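Local coordinates for glycoside hydrolase family protein (Novosphingobium sp. PP1Y, PDB 6Q2F) that hydrolyses alpha-L-rhamnosides as an alpha-L-rhamnosidase, probably releasing rhamnose from glycosylated substrates, at residues Pro55-His60 with Pro675-Ser680; Gly85-Asp90 with Glu127-Ala132; Ala471-Leu476 with Ala570-Glu575; Arg498-Asp503 with Asn576-Tyr581. All coordinates share one frame; numbering follows the deposited sequence.

Contact 1: residues Pro55-His60 with Pro675-Ser680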
loop_
_atom_site.group_PDB
_atom_site.type_symbol
_atom_site.label_atom_id
_atom_site.label_comp_id
_atom_site.label_asym_id
_atom_site.label_seq_id
_atom_site.Cartn_x
_atom_site.Cartn_y
_atom_site.Cartn_z
ATOM N N PRO A 55 6.253 -0.189 -19.148
ATOM C CA PRO A 55 6.379 0.011 -17.710
ATOM C C PRO A 55 7.422 1.068 -17.394
ATOM O O PRO A 55 8.307 1.384 -18.197
ATOM C CB PRO A 55 6.821 -1.360 -17.192
ATOM C CG PRO A 55 7.668 -1.882 -18.303
ATOM C CD PRO A 55 6.927 -1.430 -19.572
ATOM N N ARG A 56 7.285 1.627 -16.200
ATOM C CA ARG A 56 8.236 2.585 -15.668
ATOM C C ARG A 56 9.170 1.870 -14.700
ATOM O O ARG A 56 8.938 0.722 -14.312
ATOM C CB ARG A 56 7.494 3.719 -14.961
ATOM C CG ARG A 56 6.922 4.817 -15.855
ATOM C CD ARG A 56 5.876 4.366 -16.876
ATOM N NE ARG A 56 5.332 5.558 -17.536
ATOM C CZ ARG A 56 4.867 5.615 -18.777
ATOM N NH1 ARG A 56 4.852 4.513 -19.540
ATOM N NH2 ARG A 56 4.410 6.782 -19.239
ATOM N N VAL A 57 10.239 2.560 -14.301
ATOM C CA VAL A 57 11.093 2.077 -13.219
ATOM C C VAL A 57 11.331 3.202 -12.217
ATOM O O VAL A 57 11.333 4.386 -12.556
ATOM C CB VAL A 57 12.449 1.530 -13.726
ATOM C CG1 VAL A 57 12.218 0.425 -14.763
ATOM C CG2 VAL A 57 13.297 2.655 -14.276
ATOM N N TRP A 58 11.522 2.822 -10.968
ATOM C CA TRP A 58 12.110 3.728 -10.010
ATOM C C TRP A 58 13.618 3.771 -10.248
ATOM O O TRP A 58 14.240 2.777 -10.644
ATOM C CB TRP A 58 11.785 3.289 -8.578
ATOM C CG TRP A 58 10.411 3.745 -8.157
ATOM C CD1 TRP A 58 9.471 4.334 -8.953
ATOM C CD2 TRP A 58 9.846 3.694 -6.841
ATOM N NE1 TRP A 58 8.352 4.636 -8.218
ATOM C CE2 TRP A 58 8.559 4.262 -6.920
ATOM C CE3 TRP A 58 10.312 3.246 -5.601
ATOM C CZ2 TRP A 58 7.718 4.363 -5.814
ATOM C CZ3 TRP A 58 9.477 3.351 -4.499
ATOM C CH2 TRP A 58 8.200 3.914 -4.610
ATOM N N TRP A 59 14.205 4.946 -10.026
ATOM C CA TRP A 59 15.579 5.226 -10.468
ATOM C C TRP A 59 16.290 6.011 -9.364
ATOM O O TRP A 59 16.403 7.237 -9.412
ATOM C CB TRP A 59 15.543 5.979 -11.792
ATOM C CG TRP A 59 16.851 6.249 -12.453
ATOM C CD1 TRP A 59 17.834 5.337 -12.786
ATOM C CD2 TRP A 59 17.271 7.503 -12.986
ATOM N NE1 TRP A 59 18.856 5.979 -13.455
ATOM C CE2 TRP A 59 18.532 7.307 -13.588
ATOM C CE3 TRP A 59 16.714 8.782 -12.991
ATOM C CZ2 TRP A 59 19.236 8.341 -14.188
ATOM C CZ3 TRP A 59 17.422 9.814 -13.572
ATOM C CH2 TRP A 59 18.667 9.586 -14.172
ATOM N N HIS A 60 16.765 5.288 -8.359
ATOM C CA HIS A 60 17.344 5.912 -7.178
ATOM C C HIS A 60 18.768 6.376 -7.450
ATOM O O HIS A 60 19.584 5.622 -7.977
ATOM C CB HIS A 60 17.343 4.940 -6.002
ATOM C CG HIS A 60 15.979 4.636 -5.464
ATOM N ND1 HIS A 60 15.164 3.665 -6.007
ATOM C CD2 HIS A 60 15.301 5.158 -4.414
ATOM C CE1 HIS A 60 14.034 3.615 -5.322
ATOM N NE2 HIS A 60 14.092 4.510 -4.352
ATOM N N PRO A 675 2.982 -1.179 -14.327
ATOM C CA PRO A 675 3.989 -1.520 -13.324
ATOM C C PRO A 675 5.073 -0.451 -13.290
ATOM O O PRO A 675 5.460 0.111 -14.320
ATOM C CB PRO A 675 4.520 -2.876 -13.802
ATOM C CG PRO A 675 3.330 -3.473 -14.604
ATOM C CD PRO A 675 2.805 -2.253 -15.324
ATOM N N VAL A 676 5.523 -0.128 -12.086
ATOM C CA VAL A 676 6.668 0.743 -11.880
ATOM C C VAL A 676 7.672 -0.104 -11.106
ATOM O O VAL A 676 7.495 -0.352 -9.905
ATOM C CB VAL A 676 6.301 2.040 -11.139
ATOM C CG1 VAL A 676 7.521 2.988 -11.098
ATOM C CG2 VAL A 676 5.103 2.724 -11.839
ATOM N N ILE A 677 8.653 -0.625 -11.799
ATOM C CA ILE A 677 9.568 -1.540 -11.182
ATOM C C ILE A 677 10.493 -0.968 -10.157
ATOM O O ILE A 677 11.187 -0.059 -10.411
ATOM C CB ILE A 677 10.362 -2.324 -12.229
ATOM C CG1 ILE A 677 9.417 -3.031 -13.167
ATOM C CG2 ILE A 677 11.289 -3.314 -11.571
ATOM C CD1 ILE A 677 9.952 -3.238 -14.544
ATOM N N HIS A 678 10.464 -1.561 -8.997
ATOM C CA HIS A 678 11.323 -1.219 -7.915
ATOM C C HIS A 678 12.477 -2.200 -7.936
ATOM O O HIS A 678 12.255 -3.312 -7.572
ATOM C CB HIS A 678 10.560 -1.428 -6.635
ATOM C CG HIS A 678 11.301 -1.029 -5.413
ATOM N ND1 HIS A 678 12.354 -1.748 -4.918
ATOM C CD2 HIS A 678 11.137 0.014 -4.583
ATOM C CE1 HIS A 678 12.822 -1.153 -3.850
ATOM N NE2 HIS A 678 12.097 -0.084 -3.622
ATOM N N THR A 679 13.695 -1.827 -8.312
ATOM C CA THR A 679 14.114 -0.548 -8.827
ATOM C C THR A 679 15.237 -0.698 -9.834
ATOM O O THR A 679 15.755 -1.739 -10.060
ATOM C CB THR A 679 14.817 0.374 -7.819
ATOM O OG1 THR A 679 15.265 -0.327 -6.683
ATOM C CG2 THR A 679 14.063 1.492 -7.509
ATOM N N SER A 680 15.589 0.420 -10.412
ATOM C CA SER A 680 16.630 0.555 -11.330
ATOM C C SER A 680 17.533 1.631 -10.757
ATOM O O SER A 680 17.442 2.763 -11.112
ATOM C CB SER A 680 16.082 0.958 -12.671
ATOM O OG SER A 680 17.024 0.841 -13.659
#
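S680 N donates to W58 O over 2.7 Å, the shortest hydrogen bond between the two segments. It follows three bonds of a regular parallel strand pair: R56 N to P675 O, I677 N to R56 O at 2.9 Å, and W58 N to I677 O at 3.0 Å. R56 O and I677 O each take a CA-H contact besides, from V676 and V57. Past I677 the regular parallel pairing breaks off: the peptide joining H678 to T679 is cis, and W58 comes to lie beside T679 instead of H678. On one face R56 CB rests 3.9 Å from V676 CG1; on the other V57 CG2 packs 3.6 Å from S680 CB. With its CG anti to its own carbonyl carbon (chi1 -82°), W58 brings the benzene end of the indole to H678, CE3 lying 3.5 Å from H678 CD2 and the rings inclined at 52°. H60 joins this aromatic cluster, turning its edge to the face of H678 in an offset edge-to-face pair. An alanine in place of W58 would probably leave Q87 OE1 without the NE1 donor that holds it, and H678 with H60 as its remaining ring partner in this cluster. Strands 56-62 and 674-677 are the first and last of an eight-stranded parallel beta/alpha barrel, which their pairing closes; V57 packs on M78 of helix 68-81, P55 and P675 on I718 of helix 712-726, and W58 and H678 on E644, a sodium ligand in strand 642-649.

Contact 2: residues Gly85-Asp90 with Glu127-Ala132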
loop_
_atom_site.group_PDB
_atom_site.type_symbol
_atom_site.label_atom_id
_atom_site.label_comp_id
_atom_site.label_asym_id
_atom_site.label_seq_id
_atom_site.Cartn_x
_atom_site.Cartn_y
_atom_site.Cartn_z
ATOM N N GLY A 85 9.449 4.908 -18.870
ATOM C CA GLY A 85 9.661 6.073 -18.029
ATOM C C GLY A 85 10.365 5.682 -16.754
ATOM O O GLY A 85 10.653 4.504 -16.508
ATOM N N LEU A 86 10.648 6.693 -15.947
ATOM C CA LEU A 86 11.490 6.485 -14.782
ATOM C C LEU A 86 11.154 7.539 -13.744
ATOM O O LEU A 86 10.750 8.650 -14.079
ATOM C CB LEU A 86 12.981 6.534 -15.152
ATOM C CG LEU A 86 13.617 7.870 -15.554
ATOM C CD1 LEU A 86 15.104 7.603 -15.819
ATOM C CD2 LEU A 86 12.987 8.499 -16.813
ATOM N N GLN A 87 11.312 7.173 -12.482
ATOM C CA GLN A 87 10.910 8.036 -11.376
ATOM C C GLN A 87 12.117 8.192 -10.467
ATOM O O GLN A 87 12.542 7.234 -9.816
ATOM C CB GLN A 87 9.689 7.448 -10.660
ATOM C CG GLN A 87 8.584 7.018 -11.676
ATOM C CD GLN A 87 7.185 6.862 -11.069
ATOM O OE1 GLN A 87 7.025 6.479 -9.924
ATOM N NE2 GLN A 87 6.173 7.137 -11.864
ATOM N N ASN A 88 12.689 9.384 -10.466
ATOM C CA ASN A 88 13.950 9.638 -9.791
ATOM C C ASN A 88 13.759 9.865 -8.296
ATOM O O ASN A 88 12.778 10.469 -7.869
ATOM C CB ASN A 88 14.638 10.854 -10.414
ATOM C CG ASN A 88 15.968 11.172 -9.752
ATOM O OD1 ASN A 88 16.195 12.286 -9.282
ATOM N ND2 ASN A 88 16.837 10.175 -9.670
ATOM N N PHE A 89 14.730 9.400 -7.507
ATOM C CA PHE A 89 14.850 9.728 -6.090
ATOM C C PHE A 89 16.297 10.058 -5.796
ATOM O O PHE A 89 17.203 9.323 -6.222
ATOM C CB PHE A 89 14.435 8.569 -5.180
ATOM C CG PHE A 89 13.056 8.057 -5.430
ATOM C CD1 PHE A 89 11.975 8.653 -4.820
ATOM C CD2 PHE A 89 12.843 6.974 -6.276
ATOM C CE1 PHE A 89 10.690 8.174 -5.042
ATOM C CE2 PHE A 89 11.561 6.494 -6.507
ATOM C CZ PHE A 89 10.490 7.087 -5.888
ATOM N N ASP A 90 16.522 11.156 -5.075
ATOM C CA ASP A 90 17.842 11.398 -4.492
ATOM C C ASP A 90 17.808 10.815 -3.085
ATOM O O ASP A 90 17.267 11.431 -2.170
ATOM C CB ASP A 90 18.206 12.875 -4.486
ATOM C CG ASP A 90 19.667 13.105 -4.116
ATOM O OD1 ASP A 90 20.537 12.756 -4.951
ATOM O OD2 ASP A 90 19.946 13.599 -3.003
ATOM N N GLU A 127 9.044 9.195 -19.871
ATOM C CA GLU A 127 8.323 9.995 -18.883
ATOM C C GLU A 127 9.124 10.056 -17.588
ATOM O O GLU A 127 9.323 9.034 -16.928
ATOM C CB GLU A 127 6.946 9.397 -18.617
ATOM C CG GLU A 127 6.255 9.991 -17.399
ATOM C CD GLU A 127 4.983 9.253 -17.020
ATOM O OE1 GLU A 127 3.899 9.647 -17.475
ATOM O OE2 GLU A 127 5.091 8.268 -16.261
ATOM N N LEU A 128 9.553 11.252 -17.193
ATOM C CA LEU A 128 10.360 11.416 -15.988
ATOM C C LEU A 128 9.484 11.919 -14.848
ATOM O O LEU A 128 8.747 12.897 -15.012
ATOM C CB LEU A 128 11.522 12.378 -16.237
ATOM C CG LEU A 128 12.325 12.790 -15.002
ATOM C CD1 LEU A 128 12.923 11.568 -14.308
ATOM C CD2 LEU A 128 13.434 13.766 -15.382
ATOM N N ALA A 129 9.561 11.248 -13.702
ATOM C CA ALA A 129 8.879 11.673 -12.491
ATOM C C ALA A 129 9.879 11.936 -11.370
ATOM O O ALA A 129 10.987 11.392 -11.347
ATOM C CB ALA A 129 7.865 10.612 -12.022
ATOM N N ILE A 130 9.462 12.783 -10.433
ATOM C CA ILE A 130 10.201 13.024 -9.200
ATOM C C ILE A 130 9.275 12.760 -8.030
ATOM O O ILE A 130 8.053 12.796 -8.158
ATOM C CB ILE A 130 10.758 14.457 -9.123
ATOM C CG1 ILE A 130 9.596 15.471 -9.210
ATOM C CG2 ILE A 130 11.753 14.665 -10.229
ATOM C CD1 ILE A 130 10.047 16.928 -8.970
ATOM N N ALA A 131 9.876 12.487 -6.876
ATOM C CA ALA A 131 9.098 12.370 -5.656
ATOM C C ALA A 131 8.676 13.759 -5.179
ATOM O O ALA A 131 9.229 14.780 -5.597
ATOM C CB ALA A 131 9.908 11.672 -4.567
ATOM N N ALA A 132 7.689 13.784 -4.281
ATOM C CA ALA A 132 7.120 15.037 -3.784
ATOM C C ALA A 132 7.935 15.657 -2.648
ATOM O O ALA A 132 7.477 16.615 -2.029
ATOM C CB ALA A 132 5.664 14.812 -3.346
HETATM O O HOH W 1 7.371 8.124 -14.669
HETATM O O HOH W 2 12.723 12.746 -6.521
#
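The F89 ring meets the methyl of A131 obliquely, CE1 lying 3.6 Å from A131 CB, while the ring also stacks with H60 and makes an edge-to-face pair with W58. The Q87 side chain lies along the A129 methyl, CG 3.7 Å from A129 CB; its OE1 accepts from W58 NE1, and NE2 donates to water 1. That water lies 2.8 Å from E127 OE2, an oxygen that also meets R56 NE in a salt bridge and is probably hydrogen-bonded to Y581 OH. Three backbone bonds fix the parallel pairing, L86 N to E127 O, A129 N to L86 O and N88 N to A129 O. Then the strands part, and water 2 fills in for the next bond, donating to N88 O at 2.6 Å and accepting from A131 N at 2.9 Å. On the opposite face L86 has CG between its backbone N and carbonyl carbon (chi1 70°), which brings CD2 to 4.0 Å from L128 CD1. The chemistry thus differs from one face to the other: Q87 and E127 give the barrel interior a polar network with a water in it, whereas on the other face L128, I130 and N88 meet F114 of helix 108-124, the connection in this beta-alpha-beta unit, and L86 packs on V57 and W59, with the N88 amide, bonded to W59 O, as the polar exception.

Contact 3: residues Ala471-Leu476 with Ala570-Glu575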
loop_
_atom_site.group_PDB
_atom_site.type_symbol
_atom_site.label_atom_id
_atom_site.label_comp_id
_atom_site.label_asym_id
_atom_site.label_seq_id
_atom_site.Cartn_x
_atom_site.Cartn_y
_atom_site.Cartn_z
ATOM N N ALA A 471 -0.808 25.481 3.584
ATOM C CA ALA A 471 0.565 25.124 3.926
ATOM C C ALA A 471 1.111 24.106 2.926
ATOM O O ALA A 471 2.256 24.219 2.467
ATOM C CB ALA A 471 0.622 24.558 5.351
ATOM N N VAL A 472 0.277 23.126 2.559
ATOM C CA VAL A 472 0.651 22.136 1.557
ATOM C C VAL A 472 0.990 22.819 0.240
ATOM O O VAL A 472 2.011 22.514 -0.389
ATOM C CB VAL A 472 -0.473 21.097 1.392
ATOM C CG1 VAL A 472 -0.171 20.210 0.190
ATOM C CG2 VAL A 472 -0.589 20.252 2.656
ATOM N N ARG A 473 0.166 23.788 -0.174
ATOM C CA ARG A 473 0.393 24.479 -1.440
ATOM C C ARG A 473 1.695 25.260 -1.423
ATOM O O ARG A 473 2.444 25.254 -2.407
ATOM C CB ARG A 473 -0.769 25.421 -1.740
ATOM C CG ARG A 473 -0.550 26.310 -2.961
ATOM C CD ARG A 473 -1.827 27.134 -3.256
ATOM N NE ARG A 473 -2.877 26.313 -3.850
ATOM C CZ ARG A 473 -2.953 26.054 -5.150
ATOM N NH1 ARG A 473 -2.041 26.553 -5.980
ATOM N NH2 ARG A 473 -3.947 25.325 -5.619
ATOM N N GLU A 474 1.965 25.968 -0.323
ATOM C CA GLU A 474 3.220 26.702 -0.207
ATOM C C GLU A 474 4.397 25.743 -0.236
ATOM O O GLU A 474 5.390 25.987 -0.922
ATOM C CB GLU A 474 3.254 27.532 1.082
ATOM C CG GLU A 474 2.275 28.697 1.137
ATOM C CD GLU A 474 2.342 29.445 2.478
ATOM O OE1 GLU A 474 3.319 29.234 3.225
ATOM O OE2 GLU A 474 1.417 30.232 2.785
ATOM N N TYR A 475 4.302 24.642 0.510
ATOM C CA TYR A 475 5.347 23.629 0.444
ATOM C C TYR A 475 5.609 23.206 -1.002
ATOM O O TYR A 475 6.747 23.240 -1.473
ATOM C CB TYR A 475 4.983 22.402 1.288
ATOM C CG TYR A 475 5.883 21.252 0.920
ATOM C CD1 TYR A 475 7.162 21.156 1.455
ATOM C CD2 TYR A 475 5.482 20.298 -0.014
ATOM C CE1 TYR A 475 7.999 20.139 1.097
ATOM C CE2 TYR A 475 6.323 19.284 -0.398
ATOM C CZ TYR A 475 7.577 19.194 0.173
ATOM O OH TYR A 475 8.408 18.175 -0.202
ATOM N N LEU A 476 4.554 22.830 -1.729
ATOM C CA LEU A 476 4.743 22.194 -3.032
ATOM C C LEU A 476 5.088 23.207 -4.118
ATOM O O LEU A 476 5.867 22.897 -5.025
ATOM C CB LEU A 476 3.489 21.376 -3.415
ATOM C CG LEU A 476 3.759 20.327 -4.518
ATOM C CD1 LEU A 476 4.810 19.300 -4.075
ATOM C CD2 LEU A 476 2.499 19.615 -5.043
ATOM N N ALA A 570 -2.542 17.486 -6.142
ATOM C CA ALA A 570 -2.975 17.297 -7.524
ATOM C C ALA A 570 -3.259 18.633 -8.187
ATOM O O ALA A 570 -2.915 18.841 -9.351
ATOM C CB ALA A 570 -4.211 16.384 -7.586
ATOM N N ASP A 571 -3.881 19.562 -7.456
ATOM C CA ASP A 571 -4.159 20.887 -8.014
ATOM C C ASP A 571 -2.877 21.590 -8.428
ATOM O O ASP A 571 -2.766 22.118 -9.537
ATOM C CB ASP A 571 -4.917 21.742 -6.994
ATOM C CG ASP A 571 -6.333 21.271 -6.774
ATOM O OD1 ASP A 571 -6.764 20.366 -7.519
ATOM O OD2 ASP A 571 -7.000 21.816 -5.859
ATOM N N VAL A 572 -1.900 21.620 -7.522
ATOM C CA VAL A 572 -0.641 22.308 -7.803
ATOM C C VAL A 572 0.095 21.630 -8.948
ATOM O O VAL A 572 0.638 22.295 -9.830
ATOM C CB VAL A 572 0.228 22.370 -6.537
ATOM C CG1 VAL A 572 1.596 22.956 -6.876
ATOM C CG2 VAL A 572 -0.488 23.206 -5.478
ATOM N N ALA A 573 0.119 20.297 -8.957
ATOM C CA ALA A 573 0.741 19.585 -10.071
ATOM C C ALA A 573 0.084 19.968 -11.383
ATOM O O ALA A 573 0.762 20.289 -12.366
ATOM C CB ALA A 573 0.652 18.076 -9.849
ATOM N N HIS A 574 -1.248 19.974 -11.398
ATOM C CA HIS A 574 -1.977 20.282 -12.621
ATOM C C HIS A 574 -1.746 21.711 -13.067
ATOM O O HIS A 574 -1.604 21.972 -14.267
ATOM C CB HIS A 574 -3.461 19.985 -12.412
ATOM C CG HIS A 574 -3.719 18.530 -12.181
ATOM N ND1 HIS A 574 -4.862 18.052 -11.581
ATOM C CD2 HIS A 574 -2.940 17.446 -12.435
ATOM C CE1 HIS A 574 -4.780 16.737 -11.475
ATOM N NE2 HIS A 574 -3.630 16.342 -12.000
ATOM N N GLU A 575 -1.692 22.644 -12.120
ATOM C CA GLU A 575 -1.389 24.023 -12.469
ATOM C C GLU A 575 -0.029 24.147 -13.130
ATOM O O GLU A 575 0.190 25.094 -13.884
ATOM C CB GLU A 575 -1.467 24.913 -11.219
ATOM C CG GLU A 575 -2.913 25.109 -10.712
ATOM C CD GLU A 575 -2.972 25.420 -9.225
ATOM O OE1 GLU A 575 -1.946 25.887 -8.676
ATOM O OE2 GLU A 575 -4.017 25.160 -8.606
HETATM O O HOH W 3 -5.973 23.829 -4.282
#
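This is a packing of two neighbouring helices on the outside of the barrel, apolar beneath and charged toward the surface. The axes of the segments 471-476 and 570-575 approach to 10.1 Å, and their N-to-C directions differ by 38°. At the charged end R473 grips E575 end-on with two nitrogens: NH1 donates to OE1 at 2.8 Å and NH2 to OE2 at 3.0 Å. Both carboxylate oxygens use their syn lone pairs, the two flat groups are nearly coplanar, 15° apart, and both bonds are almost straight. The arginine chain is extended through its first two torsions and bends at the third (chi3 -75°), which lays the guanidinium across V572, whose CG2 sits over one face at 3.7 Å from NH1. As in the beta/alpha barrel generally, each helix leads into the next strand: helix 469-487 precedes strand 497-502, while helix 543-575 precedes strand 579-582. NH1 has a second carboxylate partner in E477, and NH2 reaches D571 through water 3, which accepts from NH2 at 2.9 Å and donates to D571 OD2 at 2.8 Å. A methionine in place of R473 has no charged end and would probably leave E575 without its two-pronged partner and water 3 without the donor that ties it to helix 469-487. Deeper in, L476 and V572 lie alongside one another, pointing opposite ways, L476 CD2 3.9 Å from V572 CB. L476 and A573 both rest on L500 of strand 497-502, which lies under the two helices.

Contact 4: residues Arg498-Asp503 with Asn576-Tyr581. With NA (sodium ion), chain B.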
loop_
_atom_site.group_PDB
_atom_site.type_symbol
_atom_site.label_atom_id
_atom_site.label_comp_id
_atom_site.label_asym_id
_atom_site.label_seq_id
_atom_site.Cartn_x
_atom_site.Cartn_y
_atom_site.Cartn_z
ATOM N N ARG A 498 7.639 15.162 -16.078
ATOM C CA ARG A 498 6.229 15.126 -16.437
ATOM C C ARG A 498 5.337 14.854 -15.249
ATOM O O ARG A 498 4.118 15.018 -15.363
ATOM C CB ARG A 498 5.946 14.034 -17.487
ATOM C CG ARG A 498 6.863 14.101 -18.719
ATOM C CD ARG A 498 6.714 15.460 -19.401
ATOM N NE ARG A 498 5.314 15.790 -19.612
ATOM C CZ ARG A 498 4.567 15.297 -20.597
ATOM N NH1 ARG A 498 5.084 14.428 -21.463
ATOM N NH2 ARG A 498 3.289 15.655 -20.700
ATOM N N ALA A 499 5.898 14.395 -14.132
ATOM C CA ALA A 499 5.019 13.860 -13.116
ATOM C C ALA A 499 5.636 13.982 -11.747
ATOM O O ALA A 499 6.862 14.049 -11.589
ATOM C CB ALA A 499 4.682 12.372 -13.396
ATOM N N LEU A 500 4.754 13.944 -10.763
ATOM C CA LEU A 500 5.063 13.986 -9.348
ATOM C C LEU A 500 4.629 12.661 -8.750
ATOM O O LEU A 500 3.610 12.100 -9.153
ATOM C CB LEU A 500 4.289 15.127 -8.685
ATOM C CG LEU A 500 4.897 16.154 -7.752
ATOM C CD1 LEU A 500 6.248 16.628 -8.263
ATOM C CD2 LEU A 500 3.888 17.314 -7.691
ATOM N N LEU A 501 5.388 12.154 -7.797
ATOM C CA LEU A 501 5.021 10.929 -7.109
ATOM C C LEU A 501 4.852 11.251 -5.635
ATOM O O LEU A 501 5.778 11.787 -5.015
ATOM C CB LEU A 501 6.084 9.843 -7.299
ATOM C CG LEU A 501 6.021 8.730 -6.248
ATOM C CD1 LEU A 501 4.748 7.924 -6.436
ATOM C CD2 LEU A 501 7.208 7.794 -6.414
ATOM N N THR A 502 3.670 10.951 -5.078
ATOM C CA THR A 502 3.485 10.984 -3.632
ATOM C C THR A 502 3.625 9.542 -3.159
ATOM O O THR A 502 2.732 8.716 -3.375
ATOM C CB THR A 502 2.142 11.605 -3.213
ATOM O OG1 THR A 502 1.051 10.872 -3.778
ATOM C CG2 THR A 502 2.037 13.059 -3.656
ATOM N N ASP A 503 4.785 9.237 -2.586
ATOM C CA ASP A 503 5.089 7.924 -2.042
ATOM C C ASP A 503 4.115 7.608 -0.905
ATOM O O ASP A 503 3.394 8.482 -0.411
ATOM C CB ASP A 503 6.528 7.919 -1.535
ATOM C CG ASP A 503 7.157 6.540 -1.538
ATOM O OD1 ASP A 503 6.425 5.543 -1.760
ATOM O OD2 ASP A 503 8.379 6.465 -1.307
ATOM N N ASN A 576 0.875 23.197 -12.881
ATOM C CA ASN A 576 2.205 23.179 -13.474
ATOM C C ASN A 576 2.345 22.141 -14.591
ATOM O O ASN A 576 3.468 21.773 -14.947
ATOM C CB ASN A 576 3.254 22.937 -12.392
ATOM C CG ASN A 576 3.442 24.155 -11.482
ATOM O OD1 ASN A 576 4.232 25.040 -11.780
ATOM N ND2 ASN A 576 2.697 24.192 -10.362
ATOM N N ASP A 577 1.227 21.654 -15.142
ATOM C CA ASP A 577 1.229 20.690 -16.253
ATOM C C ASP A 577 1.881 19.363 -15.878
ATOM O O ASP A 577 2.424 18.673 -16.738
ATOM C CB ASP A 577 1.918 21.261 -17.500
ATOM C CG ASP A 577 1.251 22.506 -18.014
ATOM O OD1 ASP A 577 0.012 22.527 -18.083
ATOM O OD2 ASP A 577 1.977 23.462 -18.350
ATOM N N LEU A 578 1.836 19.011 -14.603
ATOM C CA LEU A 578 2.355 17.744 -14.119
ATOM C C LEU A 578 1.205 16.785 -13.819
ATOM O O LEU A 578 0.107 17.203 -13.438
ATOM C CB LEU A 578 3.189 17.955 -12.852
ATOM C CG LEU A 578 4.452 18.825 -12.989
ATOM C CD1 LEU A 578 5.021 19.211 -11.619
ATOM C CD2 LEU A 578 5.519 18.059 -13.776
ATOM N N LYS A 579 1.472 15.488 -13.983
ATOM C CA LYS A 579 0.581 14.443 -13.491
ATOM C C LYS A 579 1.054 13.962 -12.125
ATOM O O LYS A 579 2.200 14.173 -11.729
ATOM C CB LYS A 579 0.524 13.267 -14.465
ATOM C CG LYS A 579 0.134 13.626 -15.871
ATOM C CD LYS A 579 0.202 12.405 -16.790
ATOM C CE LYS A 579 0.210 12.807 -18.268
ATOM N NZ LYS A 579 1.555 13.307 -18.725
ATOM N N VAL A 580 0.150 13.311 -11.400
ATOM C CA VAL A 580 0.447 12.781 -10.067
ATOM C C VAL A 580 0.261 11.271 -10.079
ATOM O O VAL A 580 -0.841 10.781 -10.370
ATOM C CB VAL A 580 -0.434 13.419 -8.990
ATOM C CG1 VAL A 580 -0.057 12.889 -7.600
ATOM C CG2 VAL A 580 -0.279 14.893 -9.055
ATOM N N TYR A 581 1.343 10.545 -9.794
ATOM C CA TYR A 581 1.281 9.165 -9.324
ATOM C C TYR A 581 1.046 9.186 -7.818
ATOM O O TYR A 581 1.815 9.809 -7.078
ATOM C CB TYR A 581 2.581 8.427 -9.617
ATOM C CG TYR A 581 2.819 8.084 -11.055
ATOM C CD1 TYR A 581 3.336 9.014 -11.933
ATOM C CD2 TYR A 581 2.567 6.795 -11.524
ATOM C CE1 TYR A 581 3.553 8.686 -13.251
ATOM C CE2 TYR A 581 2.805 6.448 -12.813
ATOM C CZ TYR A 581 3.295 7.384 -13.681
ATOM O OH TYR A 581 3.506 7.023 -14.981
HETATM NA NA NA B . 5.551 2.774 -1.098
HETATM O O HOH W 4 2.680 15.870 -17.628
HETATM O O HOH W 5 1.600 17.912 -19.626
#
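R498 O accepts the amide of K579 at 3.0 Å, the first of four backbone bonds joining these parallel strands. L500 N gives to K579 O at 2.7 Å, Y581 N to L500 O at 2.8 Å, and T502 N to Y581 O. Water 4 lies within hydrogen-bonding distance of both R498 O and D577 O, and accepts from K579 NZ at 3.0 Å. It also takes a weak bond from R498 NH2, which lies 3.5 Å from K579 NZ, so it bridges both cationic ends from one side. Water 5 accepts from R498 NH2 and donates to D577 O, while R498 NE donates to G493 O. Y581, its CG anti to the carbonyl carbon (chi1 -72°), presents a ring edge to A499 CB, and its hydroxyl is hydrogen-bonded to R674 as well as, probably, to E127. D503 OD1 binds the sodium ion at 3.0 Å, with S504, E583, E586 and E644 completing the site. V580 N donates to D603 OD1. D577, with positive phi, is C-prime of the Schellman motif ending helix 543-575 (D577 N to H574 O, L578 N to A573 O). Strand 497-502 has 127-131 as its other neighbour, and 579-582 has 604-610.

Contacts 1, 2 and 4 belong to one closed sheet, the parallel barrel, while contact 3 lies among the helices around it. Contact 2 centres about 9 Å from both contact 1 and contact 4; the centre of contact 3 is about 10 Å from that of contact 4 and about 25 Å from that of contact 1. Neighbouring strands 56-62 and 85-91 link contacts 1 and 2, as 127-131 and 497-502 link 2 and 4. Along the chain, contact 1 spans the others; contact 2 precedes 3 and 4, whose segments alternate because each helix runs into its strand. The sodium ion is bound by D503 of contact 4, about 5 Å from the W58 side chain of contact 1.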